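PDB 4B9P: anti-sigma-I factor RsgI2 from Clostridium thermocellum, which probably holds the sigma factor SigI2 inactive and probably releases it when its extracellular family 3 carbohydrate-binding module, the part described here, binds cellulose. Local coordinates for residues I7-Y12 with I152-S157; V88-T93 with I107-G112. One frame throughout, in Å; residues are numbered along the deposited sequence.

Contact 1: residues I7-Y12 with I152-S157; sequences IELQAY and ITVYIS
Ile7, Leu9 and Ala11 meet Ile152 and Val154 in the hydrophobic core of a beta sandwich, where strand 7-13 of one antiparallel sheet lies over strand 152-156 of the other. The two short axes approach to 8.6 Å, too wide for paired neighbouring strands, and no hydrogen bond joins the segments; together these identify face-to-face packing of separate sheets. The strands run at 146° to each other. The CA-CB bonds of all five residues point into the interface, and all five are buried.

The tightest touch is that of Ile7 CD1 on Val154 CG1, at 3.5 Å, shorter than a usual carbon-carbon contact. Ile7 CG1 is placed between its own backbone N and carbonyl carbon (chi1 53°), and the extended chain beyond carries CD1 to Val154, where it also lies 3.6 Å from Val154 CB. Val154 divides its two methyls between partners: CG1 takes Ile7, while CG2 lies 3.8 Å from Leu9 CD2. Leu9 in turn divides its fork between two partners, for its other methyl, CD1, stands 3.9 Å from Ile152 CG2, the two side chains crossing at about a right angle. Ile152 sends its longer branch onward, and its CD1 lies 3.6 Å from Ala11 CB, meeting the short side chain where strand 7-13 moves on toward Tyr12.

Trp162 of strand 159-162 touches both Ile7 and Leu9, and Ile44 packs on Ile152, carrying the apolar layer to neighbouring strands. Such interleaved aliphatic branches between two antiparallel sheets are characteristic of the jelly-roll beta sandwich of family 3 carbohydrate-binding modules.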
ATOM      1  N   ILE A   7      12.783  -3.580  10.063  1.00 20.31           N
ATOM      2  CA  ILE A   7      12.156  -4.025   8.838  1.00 20.15           C
ATOM      3  C   ILE A   7      12.759  -3.294   7.636  1.00 19.82           C
ATOM      4  O   ILE A   7      13.397  -2.238   7.797  1.00 21.08           O
ATOM      5  CB  ILE A   7      10.629  -3.781   8.856  1.00 21.14           C
ATOM      6  CG1 ILE A   7      10.310  -2.326   9.189  1.00 21.84           C
ATOM      7  CG2 ILE A   7       9.967  -4.774   9.834  1.00 21.16           C
ATOM      8  CD1 ILE A   7       8.870  -1.965   9.058  1.00 22.49           C
ATOM      9  N   GLU A   8      12.529  -3.849   6.453  1.00 19.63           N
ATOM     10  CA  GLU A   8      12.819  -3.185   5.214  1.00 20.13           C
ATOM     11  C   GLU A   8      11.553  -3.263   4.376  1.00 18.60           C
ATOM     12  O   GLU A   8      10.887  -4.295   4.368  1.00 19.62           O
ATOM     13  CB  GLU A   8      13.995  -3.861   4.486  1.00 21.48           C
ATOM     14  CG  GLU A   8      14.338  -3.187   3.193  1.00 24.62           C
ATOM     15  CD  GLU A   8      15.583  -3.753   2.561  1.00 29.43           C
ATOM     16  OE1 GLU A   8      16.683  -3.364   3.007  1.00 35.22           O
ATOM     17  OE2 GLU A   8      15.493  -4.561   1.611  1.00 28.00           O
ATOM     18  N   LEU A   9      11.227  -2.195   3.650  1.00 18.91           N
ATOM     19  CA  LEU A   9      10.042  -2.175   2.817  1.00 17.59           C
ATOM     20  C   LEU A   9      10.510  -1.958   1.388  1.00 18.19           C
ATOM     21  O   LEU A   9      11.179  -0.955   1.097  1.00 18.75           O
ATOM     22  CB  LEU A   9       9.117  -1.063   3.288  1.00 19.10           C
ATOM     23  CG  LEU A   9       7.715  -0.904   2.723  1.00 21.99           C
ATOM     24  CD1 LEU A   9       7.686  -0.423   1.254  1.00 21.56           C
ATOM     25  CD2 LEU A   9       6.854  -2.121   2.987  1.00 24.24           C
ATOM     26  N   GLN A  10      10.163  -2.899   0.503  1.00 17.02           N
ATOM     27  CA  GLN A  10      10.419  -2.764  -0.926  1.00 16.07           C
ATOM     28  C   GLN A  10       9.096  -2.590  -1.646  1.00 16.84           C
ATOM     29  O   GLN A  10       8.067  -3.120  -1.190  1.00 17.52           O
ATOM     30  CB  GLN A  10      11.194  -3.946  -1.498  1.00 17.86           C
ATOM     31  CG  GLN A  10      12.511  -4.129  -0.830  1.00 18.49           C
ATOM     32  CD  GLN A  10      13.314  -5.232  -1.469  1.00 23.03           C
ATOM     33  OE1 GLN A  10      12.916  -5.781  -2.473  1.00 30.84           O
ATOM     34  NE2 GLN A  10      14.442  -5.593  -0.868  1.00 23.68           N
ATOM     35  N   ALA A  11       9.086  -1.865  -2.755  1.00 16.53           N
ATOM     36  CA  ALA A  11       7.822  -1.641  -3.462  1.00 16.68           C
ATOM     37  C   ALA A  11       8.099  -1.250  -4.900  1.00 16.66           C
ATOM     38  O   ALA A  11       9.219  -0.842  -5.257  1.00 17.35           O
ATOM     39  CB  ALA A  11       7.035  -0.532  -2.779  1.00 17.54           C
ATOM     40  N   TYR A  12       7.084  -1.344  -5.734  1.00 16.13           N
ATOM     41  CA  TYR A  12       7.080  -0.678  -7.007  1.00 16.05           C
ATOM     42  C   TYR A  12       5.633  -0.540  -7.457  1.00 16.84           C
ATOM     43  O   TYR A  12       4.728  -1.175  -6.899  1.00 17.52           O
ATOM     44  CB  TYR A  12       7.922  -1.426  -8.059  1.00 17.42           C
ATOM     45  CG  TYR A  12       7.369  -2.716  -8.591  1.00 18.16           C
ATOM     46  CD1 TYR A  12       7.406  -3.882  -7.822  1.00 19.56           C
ATOM     47  CD2 TYR A  12       6.866  -2.804  -9.892  1.00 20.47           C
ATOM     48  CE1 TYR A  12       6.928  -5.101  -8.320  1.00 21.48           C
ATOM     49  CE2 TYR A  12       6.396  -4.007 -10.388  1.00 22.48           C
ATOM     50  CZ  TYR A  12       6.440  -5.150  -9.613  1.00 23.60           C
ATOM     51  OH  TYR A  12       5.968  -6.348 -10.123  1.00 26.48           O
ATOM     52  N   ILE A 152       6.615   4.940   1.334  1.00 17.16           N
ATOM     53  CA  ILE A 152       5.529   4.148   1.904  1.00 17.43           C
ATOM     54  C   ILE A 152       5.912   3.935   3.366  1.00 17.73           C
ATOM     55  O   ILE A 152       7.057   3.605   3.667  1.00 20.36           O
ATOM     56  CB  ILE A 152       5.378   2.798   1.161  1.00 17.10           C
ATOM     57  CG1 ILE A 152       4.768   3.071  -0.230  1.00 16.93           C
ATOM     58  CG2 ILE A 152       4.541   1.793   1.978  1.00 19.38           C
ATOM     59  CD1 ILE A 152       4.850   1.842  -1.142  1.00 18.53           C
ATOM     60  N   THR A 153       4.983   4.174   4.294  1.00 16.51           N
ATOM     61  CA  THR A 153       5.360   4.076   5.708  1.00 17.25           C
ATOM     62  C   THR A 153       4.845   2.790   6.319  1.00 16.85           C
ATOM     63  O   THR A 153       3.883   2.189   5.837  1.00 17.50           O
ATOM     64  CB  THR A 153       4.796   5.262   6.516  1.00 18.55           C
ATOM     65  OG1 THR A 153       3.392   5.373   6.245  1.00 19.14           O
ATOM     66  CG2 THR A 153       5.500   6.564   6.139  1.00 21.64           C
ATOM     67  N   VAL A 154       5.506   2.354   7.389  1.00 16.69           N
ATOM     68  CA  VAL A 154       5.118   1.129   8.094  1.00 17.22           C
ATOM     69  C   VAL A 154       5.155   1.400   9.587  1.00 17.72           C
ATOM     70  O   VAL A 154       6.126   1.991  10.085  1.00 18.51           O
ATOM     71  CB  VAL A 154       6.042  -0.085   7.777  1.00 18.28           C
ATOM     72  CG1 VAL A 154       5.502  -1.351   8.449  1.00 20.16           C
ATOM     73  CG2 VAL A 154       6.218  -0.289   6.274  1.00 19.74           C
ATOM     74  N   TYR A 155       4.080   1.004  10.263  1.00 18.27           N
ATOM     75  CA  TYR A 155       3.935   1.190  11.710  1.00 18.89           C
ATOM     76  C   TYR A 155       3.786  -0.173  12.371  1.00 19.33           C
ATOM     77  O   TYR A 155       3.127  -1.066  11.828  1.00 20.20           O
ATOM     78  CB  TYR A 155       2.675   1.995  12.039  1.00 20.11           C
ATOM     79  CG  TYR A 155       2.640   3.251  11.238  1.00 19.49           C
ATOM     80  CD1 TYR A 155       2.188   3.221   9.923  1.00 20.37           C
ATOM     81  CD2 TYR A 155       3.062   4.456  11.765  1.00 21.58           C
ATOM     82  CE1 TYR A 155       2.147   4.345   9.144  1.00 21.87           C
ATOM     83  CE2 TYR A 155       3.023   5.638  10.945  1.00 23.66           C
ATOM     84  CZ  TYR A 155       2.559   5.547   9.628  1.00 22.64           C
ATOM     85  OH  TYR A 155       2.492   6.631   8.766  1.00 25.01           O
ATOM     86  N   ILE A 156       4.406  -0.354  13.539  1.00 19.90           N
ATOM     87  CA  ILE A 156       4.198  -1.541  14.333  1.00 21.14           C
ATOM     88  C   ILE A 156       3.623  -1.046  15.658  1.00 22.07           C
ATOM     89  O   ILE A 156       4.276  -0.269  16.377  1.00 22.69           O
ATOM     90  CB  ILE A 156       5.500  -2.279  14.573  1.00 21.62           C
ATOM     91  CG1 ILE A 156       6.225  -2.547  13.246  1.00 22.06           C
ATOM     92  CG2 ILE A 156       5.244  -3.560  15.291  1.00 24.44           C
ATOM     93  CD1 ILE A 156       7.559  -3.328  13.365  1.00 25.19           C
ATOM     94  N   SER A 157       2.426  -1.520  15.994  1.00 22.53           N
ATOM     95  CA  SER A 157       1.755  -1.106  17.220  1.00 24.81           C
ATOM     96  C   SER A 157       1.698   0.419  17.337  1.00 25.28           C
ATOM     97  O   SER A 157       1.866   0.977  18.439  1.00 28.43           O
ATOM     98  CB  SER A 157       2.426  -1.720  18.448  1.00 26.49           C
ATOM     99  OG  SER A 157       2.325  -3.122  18.370  1.00 30.41           O
TER

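Contact 2: residues V88-T93 with I107-G112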
ATOM      1  N   VAL A  88      -3.987   4.308   1.231  1.00 16.30           N
ATOM      2  CA  VAL A  88      -4.393   2.933   1.378  1.00 16.96           C
ATOM      3  C   VAL A  88      -3.673   2.401   2.593  1.00 17.29           C
ATOM      4  O   VAL A  88      -2.457   2.481   2.669  1.00 18.40           O
ATOM      5  CB  VAL A  88      -3.937   2.119   0.131  1.00 18.66           C
ATOM      6  CG1 VAL A  88      -4.420   0.687   0.259  1.00 20.97           C
ATOM      7  CG2 VAL A  88      -4.421   2.780  -1.161  1.00 21.28           C
ATOM      8  N   GLU A  89      -4.418   1.904   3.576  1.00 17.25           N
ATOM      9  CA  GLU A  89      -3.786   1.298   4.732  1.00 17.59           C
ATOM     10  C   GLU A  89      -3.950  -0.211   4.621  1.00 17.66           C
ATOM     11  O   GLU A  89      -5.075  -0.732   4.642  1.00 18.12           O
ATOM     12  CB  GLU A  89      -4.431   1.784   6.027  1.00 19.86           C
ATOM     13  CG  GLU A  89      -3.713   1.231   7.222  1.00 22.21           C
ATOM     14  CD  GLU A  89      -4.129   1.873   8.513  1.00 25.58           C
ATOM     15  OE1 GLU A  89      -3.644   2.975   8.813  1.00 28.52           O
ATOM     16  OE2 GLU A  89      -4.912   1.254   9.243  1.00 27.50           O
ATOM     17  N   ILE A  90      -2.828  -0.915   4.520  1.00 17.84           N
ATOM     18  CA  ILE A  90      -2.804  -2.358   4.402  1.00 16.99           C
ATOM     19  C   ILE A  90      -2.438  -2.896   5.770  1.00 18.85           C
ATOM     20  O   ILE A  90      -1.532  -2.394   6.435  1.00 19.48           O
ATOM     21  CB  ILE A  90      -1.759  -2.770   3.363  1.00 19.05           C
ATOM     22  CG1 ILE A  90      -2.228  -2.351   1.984  1.00 23.13           C
ATOM     23  CG2 ILE A  90      -1.519  -4.300   3.399  1.00 22.71           C
ATOM     24  CD1 ILE A  90      -1.195  -2.602   0.869  1.00 25.31           C
ATOM     25  N   GLY A  91      -3.186  -3.879   6.224  1.00 18.83           N
ATOM     26  CA  GLY A  91      -2.923  -4.499   7.499  1.00 19.64           C
ATOM     27  C   GLY A  91      -3.104  -5.990   7.363  1.00 18.80           C
ATOM     28  O   GLY A  91      -3.185  -6.536   6.247  1.00 18.50           O
ATOM     29  N   PHE A  92      -3.163  -6.650   8.519  1.00 17.95           N
ATOM     30  CA  PHE A  92      -3.179  -8.102   8.554  1.00 18.05           C
ATOM     31  C   PHE A  92      -4.205  -8.538   9.568  1.00 18.74           C
ATOM     32  O   PHE A  92      -4.435  -7.862  10.581  1.00 21.12           O
ATOM     33  CB  PHE A  92      -1.790  -8.583   8.967  1.00 18.02           C
ATOM     34  CG  PHE A  92      -0.731  -8.157   8.001  1.00 17.66           C
ATOM     35  CD1 PHE A  92      -0.436  -8.924   6.903  1.00 20.42           C
ATOM     36  CD2 PHE A  92      -0.081  -6.937   8.162  1.00 17.81           C
ATOM     37  CE1 PHE A  92       0.504  -8.500   5.984  1.00 20.87           C
ATOM     38  CE2 PHE A  92       0.860  -6.529   7.236  1.00 19.66           C
ATOM     39  CZ  PHE A  92       1.134  -7.301   6.165  1.00 21.13           C
ATOM     40  N   THR A  93      -4.806  -9.699   9.352  1.00 18.28           N
ATOM     41  CA  THR A  93      -5.837 -10.155  10.287  1.00 19.30           C
ATOM     42  C   THR A  93      -5.209 -10.659  11.581  1.00 21.02           C
ATOM     43  O   THR A  93      -3.998 -10.932  11.661  1.00 21.54           O
ATOM     44  CB  THR A  93      -6.668 -11.262   9.693  1.00 19.54           C
ATOM     45  OG1 THR A  93      -5.777 -12.357   9.421  1.00 21.16           O
ATOM     46  CG2 THR A  93      -7.393 -10.791   8.428  1.00 20.11           C
ATOM     47  N   ILE A 107       2.599  -8.417  -1.108  1.00 18.08           N
ATOM     48  CA  ILE A 107       1.193  -8.073  -1.278  1.00 17.98           C
ATOM     49  C   ILE A 107       1.027  -7.391  -2.612  1.00 17.85           C
ATOM     50  O   ILE A 107       1.659  -6.354  -2.860  1.00 19.08           O
ATOM     51  CB  ILE A 107       0.690  -7.147  -0.155  1.00 18.17           C
ATOM     52  CG1 ILE A 107       1.005  -7.783   1.198  1.00 21.19           C
ATOM     53  CG2 ILE A 107      -0.819  -6.895  -0.307  1.00 19.42           C
ATOM     54  CD1 ILE A 107       0.685  -6.949   2.344  1.00 26.18           C
ATOM     55  N   ILE A 108       0.148  -7.942  -3.450  1.00 18.07           N
ATOM     56  CA  ILE A 108      -0.194  -7.365  -4.747  1.00 18.67           C
ATOM     57  C   ILE A 108      -1.598  -6.785  -4.601  1.00 18.47           C
ATOM     58  O   ILE A 108      -2.519  -7.541  -4.300  1.00 19.96           O
ATOM     59  CB  ILE A 108      -0.155  -8.465  -5.832  1.00 21.32           C
ATOM     60  CG1 ILE A 108       1.273  -9.000  -6.014  1.00 23.43           C
ATOM     61  CG2 ILE A 108      -0.705  -7.927  -7.152  1.00 24.36           C
ATOM     62  CD1 ILE A 108       1.420 -10.005  -7.093  1.00 28.55           C
ATOM     63  N   SER A 109      -1.752  -5.474  -4.824  1.00 18.45           N
ATOM     64  CA  SER A 109      -3.012  -4.787  -4.596  1.00 18.36           C
ATOM     65  C   SER A 109      -3.477  -4.038  -5.807  1.00 17.34           C
ATOM     66  O   SER A 109      -2.686  -3.659  -6.670  1.00 19.14           O
ATOM     67  CB  SER A 109      -2.849  -3.756  -3.487  1.00 19.50           C
ATOM     68  OG  SER A 109      -2.360  -4.343  -2.290  1.00 20.27           O
ATOM     69  N   ARG A 110      -4.781  -3.796  -5.832  1.00 18.10           N
ATOM     70  CA  ARG A 110      -5.398  -2.897  -6.813  1.00 18.87           C
ATOM     71  C   ARG A 110      -6.350  -1.989  -6.075  1.00 17.39           C
ATOM     72  O   ARG A 110      -7.129  -2.461  -5.259  1.00 18.86           O
ATOM     73  CB  ARG A 110      -6.155  -3.691  -7.900  1.00 22.65           C
ATOM     74  CG  ARG A 110      -5.259  -4.586  -8.728  1.00 27.51           C
ATOM     75  CD  ARG A 110      -6.010  -5.140  -9.912  1.00 34.50           C
ATOM     76  NE  ARG A 110      -7.029  -6.022  -9.430  1.00 34.51           N
ATOM     77  CZ  ARG A 110      -8.286  -6.086  -9.857  1.00 37.11           C
ATOM     78  NH1 ARG A 110      -8.764  -5.290 -10.821  1.00 38.42           N
ATOM     79  NH2 ARG A 110      -9.064  -6.983  -9.289  1.00 36.22           N
ATOM     80  N   ILE A 111      -6.355  -0.709  -6.430  1.00 16.79           N
ATOM     81  CA  ILE A 111      -7.221   0.271  -5.780  1.00 16.86           C
ATOM     82  C   ILE A 111      -7.823   1.165  -6.868  1.00 16.28           C
ATOM     83  O   ILE A 111      -7.133   1.649  -7.760  1.00 16.94           O
ATOM     84  CB  ILE A 111      -6.425   1.191  -4.781  1.00 18.09           C
ATOM     85  CG1 ILE A 111      -5.783   0.324  -3.671  1.00 17.85           C
ATOM     86  CG2 ILE A 111      -7.296   2.283  -4.166  1.00 19.05           C
ATOM     87  CD1 ILE A 111      -4.345  -0.004  -3.935  1.00 20.07           C
ATOM     88  N   GLY A 112      -9.126   1.394  -6.769  1.00 16.80           N
ATOM     89  CA  GLY A 112      -9.775   2.299  -7.702  1.00 17.52           C
ATOM     90  C   GLY A 112     -11.270   2.238  -7.582  1.00 16.52           C
ATOM     91  O   GLY A 112     -11.840   1.566  -6.702  1.00 17.44           O
TER
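Val88 and Ile111, Ile90 and Ile107 form two aliphatic pairs across the interior of the beta sandwich of this carbohydrate-binding module, and each pair has its own orientation. Strand 84-92 belongs to one sheet and strand 104-111 to the other; their short axes come no nearer than 10.2 Å, at 147°, and no hydrogen bond links the segments, so side chains alone bridge the gap.

At one end Val88 and Ile111 reach for each other tip to tip. Val88 CG2 does most of the touching, 3.8 Å from Ile111 CG1 and 3.9 Å from Ile111 CD1. The second torsion of Ile111 is unusual for this residue, chi2 97°, which turns CD1 away from the fully extended position and lets both CG1 and CD1 border the same valine methyl.

In the second pair Ile90 and Ile107 lie alongside each other, pointing opposite ways. Here Ile90 offers its short branch, CG2, to the end of the long branch of Ile107, CD1, at 3.6 Å. The same Ile107 methyl also approaches the ring of Phe92, obliquely, with Phe92 CZ the closest ring atom at 3.9 Å. Phe92 leaves its strand with CG opposite the carbonyl carbon (chi1 -61°), and it is the far end of its ring that reaches Ile107. Ile70, from strand 70-81, touches Ile90, Phe92 and Ile107.

Between the two pairs the interface includes a polar atom. Ser109 OG is hydrogen-bonded to Tyr58 OH, from strand 56-63 beside it in the same sheet, and the delta methyl of Ile90 rests against the serine hydroxyl, with Ile90 CD1 3.8 Å from Ser109 OG.

How the contacts relate
Contacts 1 and 2 are two sections of one sandwich interior, each joining the same pair of sheets. Their centres lie 12 Å apart and their nearest atoms about 6 Å, so they do not touch. Strand 25-31 separates 7-13 from 104-111 in one sheet, and strand 42-48 separates 152-156 from 84-92 in the other. Both segments of contact 2 fall within the chain between residues 12 and 152. Both contacts stand back from the calcium site: the side chains of Ile152 and Val88 are about 10 Å and about 9 Å from that of the calcium ligand Asp136, and the side chain of Ile111 is about 11 Å from the bound calcium ion.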